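Local coordinates for Ice-binding protein (PDB 3WP9) that binds to the surface of ice crystals, inhibits their growth and keeps larger ice grains from forming at the expense of smaller ones, at residues T15-S20 with E75-D80; A54-D59 with P71-L76; G142-A147 with G169-G174. All blocks are in the same frame, centred on the assembly; numbering follows the deposited sequence.

Contact 1 of 3, residues T15-S20 with E75-D80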
loop_
_atom_site.group_PDB
_atom_site.type_symbol
_atom_site.label_atom_id
_atom_site.label_comp_id
_atom_site.label_asym_id
_atom_site.label_seq_id
_atom_site.Cartn_x
_atom_site.Cartn_y
_atom_site.Cartn_z
ATOM N N THR A 15 -0.604 -8.042 3.727
ATOM C CA THR A 15 0.460 -7.068 3.465
ATOM C C THR A 15 0.657 -6.735 1.972
ATOM O O THR A 15 0.885 -5.537 1.606
ATOM C CB THR A 15 1.752 -7.549 4.095
ATOM O OG1 THR A 15 1.538 -7.652 5.531
ATOM C CG2 THR A 15 2.840 -6.542 3.797
ATOM N N ILE A 16 0.371 -7.771 1.167
ATOM C CA ILE A 16 0.286 -7.575 -0.333
ATOM C C ILE A 16 -0.920 -8.380 -0.796
ATOM O O ILE A 16 -0.963 -9.583 -0.519
ATOM C CB ILE A 16 1.577 -8.028 -1.078
ATOM C CG1 ILE A 16 2.824 -7.341 -0.513
ATOM C CG2 ILE A 16 1.437 -7.613 -2.561
ATOM C CD1 ILE A 16 4.188 -7.825 -1.047
ATOM N N LEU A 17 -1.808 -7.741 -1.552
ATOM C CA LEU A 17 -2.961 -8.404 -2.155
ATOM C C LEU A 17 -3.022 -7.772 -3.518
ATOM O O LEU A 17 -2.975 -6.590 -3.651
ATOM C CB LEU A 17 -4.282 -8.100 -1.382
ATOM C CG LEU A 17 -5.506 -8.847 -2.007
ATOM C CD1 LEU A 17 -5.356 -10.361 -1.924
ATOM C CD2 LEU A 17 -6.751 -8.337 -1.309
ATOM N N SER A 18 -3.126 -8.596 -4.553
ATOM C CA SER A 18 -3.349 -8.089 -5.916
ATOM C C SER A 18 -4.340 -8.968 -6.681
ATOM O O SER A 18 -4.656 -10.117 -6.229
ATOM C CB SER A 18 -2.011 -8.075 -6.694
ATOM O OG SER A 18 -1.636 -9.403 -6.998
ATOM N N LYS A 19 -4.677 -8.512 -7.874
ATOM C CA LYS A 19 -5.612 -9.309 -8.713
ATOM C C LYS A 19 -4.939 -10.054 -9.817
ATOM O O LYS A 19 -5.496 -11.051 -10.358
ATOM C CB LYS A 19 -6.640 -8.394 -9.316
ATOM C CG LYS A 19 -7.512 -7.804 -8.200
ATOM C CD LYS A 19 -8.705 -7.021 -8.655
ATOM C CE LYS A 19 -9.614 -7.852 -9.544
ATOM N NZ LYS A 19 -10.782 -6.960 -9.854
ATOM N N SER A 20 -3.748 -9.590 -10.207
ATOM C CA SER A 20 -3.164 -10.140 -11.398
ATOM C C SER A 20 -1.698 -10.563 -11.261
ATOM O O SER A 20 -1.009 -10.679 -12.284
ATOM C CB SER A 20 -3.412 -9.234 -12.599
ATOM O OG SER A 20 -2.485 -8.209 -12.548
ATOM N N GLU A 75 -11.407 -14.221 -2.391
ATOM C CA GLU A 75 -12.531 -13.542 -3.001
ATOM C C GLU A 75 -13.080 -12.456 -2.086
ATOM O O GLU A 75 -13.342 -11.351 -2.558
ATOM C CB GLU A 75 -13.643 -14.549 -3.243
ATOM C CG GLU A 75 -14.726 -13.952 -4.135
ATOM C CD GLU A 75 -15.860 -14.928 -4.387
ATOM O OE1 GLU A 75 -15.663 -16.171 -4.244
ATOM O OE2 GLU A 75 -16.950 -14.443 -4.744
ATOM N N LEU A 76 -13.218 -12.775 -0.785
ATOM C CA LEU A 76 -13.656 -11.798 0.206
ATOM C C LEU A 76 -12.635 -10.659 0.304
ATOM O O LEU A 76 -13.062 -9.512 0.189
ATOM C CB LEU A 76 -13.876 -12.410 1.594
ATOM C CG LEU A 76 -14.998 -13.452 1.680
ATOM C CD1 LEU A 76 -15.039 -14.007 3.119
ATOM C CD2 LEU A 76 -16.290 -12.818 1.236
ATOM N N ALA A 77 -11.343 -10.971 0.529
ATOM C CA ALA A 77 -10.280 -9.937 0.569
ATOM C C ALA A 77 -10.280 -9.023 -0.635
ATOM O O ALA A 77 -10.216 -7.762 -0.496
ATOM C CB ALA A 77 -8.888 -10.550 0.699
ATOM N N VAL A 78 -10.317 -9.623 -1.847
ATOM C CA VAL A 78 -10.333 -8.768 -3.051
ATOM C C VAL A 78 -11.549 -7.866 -3.128
ATOM O O VAL A 78 -11.501 -6.674 -3.529
ATOM C CB VAL A 78 -10.106 -9.599 -4.324
ATOM C CG1 VAL A 78 -10.407 -8.759 -5.598
ATOM C CG2 VAL A 78 -8.682 -10.140 -4.363
ATOM N N SER A 79 -12.704 -8.433 -2.762
ATOM C CA SER A 79 -13.950 -7.611 -2.632
ATOM C C SER A 79 -13.805 -6.437 -1.680
ATOM O O SER A 79 -14.108 -5.301 -2.041
ATOM C CB SER A 79 -15.065 -8.505 -2.045
ATOM O OG SER A 79 -15.615 -9.181 -3.140
ATOM N N ASP A 80 -13.335 -6.710 -0.455
ATOM C CA ASP A 80 -13.124 -5.658 0.599
ATOM C C ASP A 80 -12.076 -4.621 0.170
ATOM O O ASP A 80 -12.141 -3.437 0.561
ATOM C CB ASP A 80 -12.723 -6.293 1.921
ATOM C CG ASP A 80 -13.915 -6.981 2.597
ATOM O OD1 ASP A 80 -15.030 -6.630 2.177
ATOM O OD2 ASP A 80 -13.683 -7.849 3.498
#
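L17 reaches out from strand 14-18 and pushes one methyl into the wall of helix 71-89, where A77 and V78 meet it. The close part of the contact is gathered on L17 CD2. It lies 3.6 Å from A77 O, 3.7 Å from A77 CB and 4.0 Å from V78 CG2, so one branch touches helix backbone and two side chains at once. With CG anti to the backbone N (chi1 -178°), the leucine side chain extends from the strand toward the helix. Leucine suits this place because it is long enough to bridge the gap between strand and helix, whose nearest CA atoms, those of K19 and V78, are 7.4 Å apart. Alanine suits the facing place because its lone methyl lets L17 CD2 come down beside the carbonyl of A77.

V78 divides its two methyls between two partners. CG2 faces L17, while CG1 meets the aliphatic chain of K19, whose CD is 3.9 Å away. This second half is looser and lies toward solvent: both V78 and K19 are partly exposed, and no hydrogen bond or salt bridge links the two segments. Lysine fits such a border, since its methylenes can lie against the valine while its charged end can probably reach solvent. On the strand, S18 points away from the helix and bonds through OG to T36. An apolar strand side chain turned out onto a lengthwise helix is characteristic of the ice-binding protein fold, a right-handed beta-helix flanked by one alpha-helix.

Contact 2 of 3, residues A54-D59 with P71-L76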
loop_
_atom_site.group_PDB
_atom_site.type_symbol
_atom_site.label_atom_id
_atom_site.label_comp_id
_atom_site.label_asym_id
_atom_site.label_seq_id
_atom_site.Cartn_x
_atom_site.Cartn_y
_atom_site.Cartn_z
ATOM N N ALA A 54 1.422 -16.153 5.641
ATOM C CA ALA A 54 0.797 -17.141 4.780
ATOM C C ALA A 54 0.780 -16.569 3.376
ATOM O O ALA A 54 0.738 -15.332 3.201
ATOM C CB ALA A 54 -0.634 -17.392 5.184
ATOM N N MET A 55 0.756 -17.463 2.413
ATOM C CA MET A 55 0.639 -17.108 1.011
ATOM C C MET A 55 -0.579 -17.835 0.502
ATOM O O MET A 55 -0.591 -19.090 0.557
ATOM C CB MET A 55 1.892 -17.609 0.283
ATOM C CG MET A 55 1.966 -17.190 -1.159
ATOM S SD MET A 55 3.411 -17.986 -1.950
ATOM C CE MET A 55 4.745 -17.139 -1.163
ATOM N N TYR A 56 -1.600 -17.083 0.030
ATOM C CA TYR A 56 -2.814 -17.633 -0.409
ATOM C C TYR A 56 -2.967 -17.573 -1.884
ATOM O O TYR A 56 -2.776 -16.471 -2.483
ATOM C CB TYR A 56 -3.948 -16.822 0.238
ATOM C CG TYR A 56 -4.051 -17.085 1.720
ATOM C CD1 TYR A 56 -4.550 -18.299 2.190
ATOM C CD2 TYR A 56 -3.594 -16.134 2.652
ATOM C CE1 TYR A 56 -4.610 -18.559 3.568
ATOM C CE2 TYR A 56 -3.690 -16.355 4.018
ATOM C CZ TYR A 56 -4.157 -17.574 4.456
ATOM O OH TYR A 56 -4.222 -17.800 5.807
ATOM N N THR A 57 -3.431 -18.676 -2.472
ATOM C CA THR A 57 -3.791 -18.705 -3.900
ATOM C C THR A 57 -5.189 -19.218 -4.178
ATOM O O THR A 57 -5.795 -19.858 -3.295
ATOM C CB THR A 57 -2.720 -19.495 -4.716
ATOM O OG1 THR A 57 -2.611 -20.820 -4.190
ATOM C CG2 THR A 57 -1.302 -18.894 -4.491
ATOM N N VAL A 58 -5.698 -18.936 -5.379
ATOM C CA VAL A 58 -6.981 -19.429 -5.773
ATOM C C VAL A 58 -6.973 -20.943 -6.080
ATOM O O VAL A 58 -8.043 -21.549 -6.148
ATOM C CB VAL A 58 -7.550 -18.656 -6.934
ATOM C CG1 VAL A 58 -7.543 -17.193 -6.606
ATOM C CG2 VAL A 58 -6.789 -18.877 -8.263
ATOM N N ASP A 59 -5.792 -21.559 -6.244
ATOM C CA ASP A 59 -5.739 -22.914 -6.778
ATOM C C ASP A 59 -4.499 -23.545 -6.212
ATOM O O ASP A 59 -3.969 -23.070 -5.166
ATOM C CB ASP A 59 -5.786 -22.883 -8.329
ATOM C CG ASP A 59 -4.648 -22.071 -8.950
ATOM O OD1 ASP A 59 -3.660 -21.745 -8.272
ATOM O OD2 ASP A 59 -4.744 -21.763 -10.162
ATOM N N PRO A 71 -9.456 -20.041 -2.188
ATOM C CA PRO A 71 -10.106 -19.133 -3.136
ATOM C C PRO A 71 -11.191 -18.294 -2.521
ATOM O O PRO A 71 -11.387 -17.135 -2.918
ATOM C CB PRO A 71 -10.656 -20.065 -4.212
ATOM C CG PRO A 71 -10.890 -21.359 -3.482
ATOM C CD PRO A 71 -9.672 -21.440 -2.584
ATOM N N TYR A 72 -11.907 -18.849 -1.522
ATOM C CA TYR A 72 -12.984 -18.024 -0.945
ATOM C C TYR A 72 -12.528 -16.833 -0.031
ATOM O O TYR A 72 -13.041 -15.711 -0.132
ATOM C CB TYR A 72 -14.054 -18.912 -0.314
ATOM C CG TYR A 72 -15.301 -18.116 -0.089
ATOM C CD1 TYR A 72 -16.145 -17.771 -1.175
ATOM C CD2 TYR A 72 -15.652 -17.679 1.194
ATOM C CE1 TYR A 72 -17.316 -17.014 -0.984
ATOM C CE2 TYR A 72 -16.796 -16.946 1.395
ATOM C CZ TYR A 72 -17.611 -16.600 0.332
ATOM O OH TYR A 72 -18.728 -15.855 0.531
ATOM N N LEU A 73 -11.554 -17.099 0.840
ATOM C CA LEU A 73 -10.898 -16.093 1.651
ATOM C C LEU A 73 -10.388 -14.989 0.725
ATOM O O LEU A 73 -10.519 -13.798 1.019
ATOM C CB LEU A 73 -9.723 -16.676 2.404
ATOM C CG LEU A 73 -8.836 -15.639 3.097
ATOM C CD1 LEU A 73 -9.573 -14.523 3.857
ATOM C CD2 LEU A 73 -7.794 -16.257 4.022
ATOM N N LEU A 74 -9.847 -15.416 -0.428
ATOM C CA LEU A 74 -9.269 -14.412 -1.345
ATOM C C LEU A 74 -10.309 -13.589 -2.045
ATOM O O LEU A 74 -10.135 -12.405 -2.252
ATOM C CB LEU A 74 -8.382 -15.088 -2.365
ATOM C CG LEU A 74 -6.977 -15.363 -1.819
ATOM C CD1 LEU A 74 -6.370 -16.424 -2.725
ATOM C CD2 LEU A 74 -6.044 -14.174 -1.632
ATOM N N GLU A 75 -11.407 -14.221 -2.391
ATOM C CA GLU A 75 -12.531 -13.542 -3.001
ATOM C C GLU A 75 -13.080 -12.456 -2.086
ATOM O O GLU A 75 -13.342 -11.351 -2.558
ATOM C CB GLU A 75 -13.643 -14.549 -3.243
ATOM C CG GLU A 75 -14.726 -13.952 -4.135
ATOM C CD GLU A 75 -15.860 -14.928 -4.387
ATOM O OE1 GLU A 75 -15.663 -16.171 -4.244
ATOM O OE2 GLU A 75 -16.950 -14.443 -4.744
ATOM N N LEU A 76 -13.218 -12.775 -0.785
ATOM C CA LEU A 76 -13.656 -11.798 0.206
ATOM C C LEU A 76 -12.635 -10.659 0.304
ATOM O O LEU A 76 -13.062 -9.512 0.189
ATOM C CB LEU A 76 -13.876 -12.410 1.594
ATOM C CG LEU A 76 -14.998 -13.452 1.680
ATOM C CD1 LEU A 76 -15.039 -14.007 3.119
ATOM C CD2 LEU A 76 -16.290 -12.818 1.236
#
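L74, Y56 and V58 bury more surface than any other residues where the first turns of helix 71-89 settle on strand 55-57, part of the long parallel sheet of this right-handed beta-helix. Helix and strand run almost perpendicular, 96° between their directions, with their axes 7.9 Å apart at the closest. L74 is the centre of the contact. Its CD1 sits 3.4 Å from T57 C, over the strand backbone, and 3.8 Å from Y56 CB; a branched, wholly apolar leucine can thus lie over the peptide and touch Y56 and V58, the residues flanking T57. V58 CG1 meets L74 CD1 at 4.1 Å, the two side chains standing roughly at right angles. L74 also packs on F14 and L17 of strand 14-18.

T57 turns its side chain away from the helix and offers L74 only its backbone, so the apolar side-chain contacts on the strand side come from Y56 and V58. V58 follows as the strand gives way to a loop, and its carbonyl is met by P71, whose CB lies 3.6 Å from V58 O. Proline is at home in a first helical turn, where its missing N-H costs no helical hydrogen bond. Just beyond, D59 OD2 is hydrogen-bonded to T40 OG1, a threonine that by similarity belongs to the ice-binding site. The tyrosine ring is met by L73, whose CG lies anti to its backbone N (chi1 170°) and aims the leucine at the sheet. L73 CD2 makes a CH-pi contact over one ring face, 4.0 Å from the centroid of the Y56 ring and 14° from its normal.

Contact 3 of 3, residues G142-A147 with G169-G174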
loop_
_atom_site.group_PDB
_atom_site.type_symbol
_atom_site.label_atom_id
_atom_site.label_comp_id
_atom_site.label_asym_id
_atom_site.label_seq_id
_atom_site.Cartn_x
_atom_site.Cartn_y
_atom_site.Cartn_z
ATOM N N GLY A 142 -4.282 10.914 -10.543
ATOM C CA GLY A 142 -3.182 10.564 -11.408
ATOM C C GLY A 142 -2.368 9.400 -10.782
ATOM O O GLY A 142 -2.891 8.498 -10.089
ATOM N N ASN A 143 -1.036 9.432 -11.023
ATOM C CA ASN A 143 -0.165 8.379 -10.524
ATOM C C ASN A 143 0.540 8.944 -9.308
ATOM O O ASN A 143 0.636 10.170 -9.192
ATOM C CB ASN A 143 0.921 8.109 -11.544
ATOM C CG ASN A 143 0.313 7.764 -12.921
ATOM O OD1 ASN A 143 -0.557 6.908 -12.989
ATOM N ND2 ASN A 143 0.706 8.485 -13.945
ATOM N N LEU A 144 0.954 8.033 -8.474
ATOM C CA LEU A 144 1.769 8.385 -7.250
ATOM C C LEU A 144 3.214 7.901 -7.504
ATOM O O LEU A 144 3.423 6.701 -7.676
ATOM C CB LEU A 144 1.160 7.775 -6.039
ATOM C CG LEU A 144 2.043 7.897 -4.780
ATOM C CD1 LEU A 144 2.285 9.417 -4.492
ATOM C CD2 LEU A 144 1.345 7.074 -3.634
ATOM N N ASN A 145 4.152 8.856 -7.526
ATOM C CA ASN A 145 5.595 8.562 -7.740
ATOM C C ASN A 145 6.404 9.017 -6.506
ATOM O O ASN A 145 6.264 10.150 -6.091
ATOM C CB ASN A 145 6.151 9.242 -8.983
ATOM C CG ASN A 145 5.971 8.388 -10.215
ATOM O OD1 ASN A 145 6.779 7.409 -10.490
ATOM N ND2 ASN A 145 4.963 8.718 -10.981
ATOM N N GLN A 146 7.226 8.119 -5.949
ATOM C CA GLN A 146 8.182 8.538 -4.885
ATOM C C GLN A 146 9.602 8.436 -5.513
ATOM O O GLN A 146 9.994 7.392 -6.073
ATOM C CB GLN A 146 8.043 7.623 -3.705
ATOM C CG GLN A 146 9.013 8.055 -2.573
ATOM C CD GLN A 146 8.850 7.219 -1.368
ATOM O OE1 GLN A 146 8.589 6.007 -1.429
ATOM N NE2 GLN A 146 9.015 7.876 -0.169
ATOM N N ALA A 147 10.363 9.503 -5.373
ATOM C CA ALA A 147 11.729 9.568 -5.927
ATOM C C ALA A 147 12.710 8.699 -5.128
ATOM O O ALA A 147 12.471 8.334 -3.948
ATOM C CB ALA A 147 12.242 10.981 -6.021
ATOM N N GLY A 169 -4.253 5.963 -10.788
ATOM C CA GLY A 169 -3.229 5.512 -11.743
ATOM C C GLY A 169 -2.403 4.402 -11.204
ATOM O O GLY A 169 -2.956 3.423 -10.643
ATOM N N TYR A 170 -1.074 4.459 -11.415
ATOM C CA TYR A 170 -0.213 3.443 -10.805
ATOM C C TYR A 170 0.471 4.141 -9.597
ATOM O O TYR A 170 0.514 5.335 -9.510
ATOM C CB TYR A 170 0.872 2.935 -11.745
ATOM C CG TYR A 170 1.776 4.049 -12.313
ATOM C CD1 TYR A 170 2.800 4.596 -11.531
ATOM C CD2 TYR A 170 1.608 4.560 -13.585
ATOM C CE1 TYR A 170 3.622 5.591 -12.009
ATOM C CE2 TYR A 170 2.411 5.581 -14.097
ATOM C CZ TYR A 170 3.426 6.135 -13.338
ATOM O OH TYR A 170 4.233 7.223 -13.755
ATOM N N THR A 171 1.045 3.322 -8.769
ATOM C CA THR A 171 1.987 3.802 -7.695
ATOM C C THR A 171 3.387 3.224 -8.030
ATOM O O THR A 171 3.483 2.000 -8.269
ATOM C CB THR A 171 1.503 3.220 -6.393
ATOM O OG1 THR A 171 0.220 3.774 -6.122
ATOM C CG2 THR A 171 2.460 3.659 -5.282
ATOM N N ALA A 172 4.416 4.079 -8.092
ATOM C CA ALA A 172 5.779 3.660 -8.409
ATOM C C ALA A 172 6.682 4.324 -7.347
ATOM O O ALA A 172 6.793 5.523 -7.311
ATOM C CB ALA A 172 6.192 4.047 -9.848
ATOM N N LEU A 173 7.365 3.478 -6.598
ATOM C CA LEU A 173 8.327 3.982 -5.604
ATOM C C LEU A 173 9.720 3.657 -6.121
ATOM O O LEU A 173 9.975 2.532 -6.634
ATOM C CB LEU A 173 8.032 3.221 -4.304
ATOM C CG LEU A 173 6.563 3.151 -3.798
ATOM C CD1 LEU A 173 6.561 2.455 -2.442
ATOM C CD2 LEU A 173 6.004 4.563 -3.712
ATOM N N GLY A 174 10.610 4.617 -5.962
ATOM C CA GLY A 174 11.994 4.580 -6.422
ATOM C C GLY A 174 12.837 3.618 -5.572
ATOM O O GLY A 174 12.316 2.735 -4.889
HETATM O O HOH W 1 9.031 6.805 -8.973
#
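The amide of N143 lies stacked on the ring of Y170, the two planes only 12° apart. N143 CG is 3.2 Å from Y170 CE2, toward the rim of the ring, while N143 CB makes a CH-pi contact over the same face, 3.7 Å from the centroid of Y170. A bond fixes the amide there: Y170 N donates to N143 OD1 at 3.0 Å. The ring reaches over to the other strand because Y170 CG sits between its backbone N and carbonyl carbon (chi1 56°). At the far end of the ring stands N145, its amide turned 82° from the ring plane; N145 ND2 gives Y170 OH a nearly straight bond of 3.2 Å, the hydroxyl lying in the amide plane. Replacing Y170 by an alanine would probably leave N143 without its stacking surface and N145 ND2 without its hydroxyl acceptor.

On the opposite face of the sheet L144 lies beside T171, with L144 CD2 4.0 Å from T171 CG2, and L173 CD2 packs on Q146 CB at 3.7 Å. Q146 NE2 finds S178 O, whereas its OE1 is buried without a partner. Between the strands, backbone bonds such as A172 N to L144 O (2.8 Å) join residues in register, the strand axes almost parallel. Such pairing of successive coils, with L144, T171, Q146 and L173 buried on one face, is characteristic of a beta-helix, here the right-handed one of the ice-binding proteins.

Overall arrangement
Contacts 1 and 2 are neighbours, their centres 8 Å apart. Both use helix 71-89, their helical segments overlapping at E75 and L76, and both reach the ten-stranded parallel sheet, at strands 14-18 and 55-57. They touch where L17 CD1 meets L74 CD2 at 3.9 Å, so the two contacts merge into one patch of apolar packing beneath the helix. Along the chain, contact 2 forms within the span that contact 1 closes. Contact 3 comes later, in the six-stranded sheet, its centre about 20 Å from that of contact 1 and about 27 Å from that of contact 2. Together they describe two devices of one beta-helix: a helix laid along a sheet, and coils stacked strand on strand.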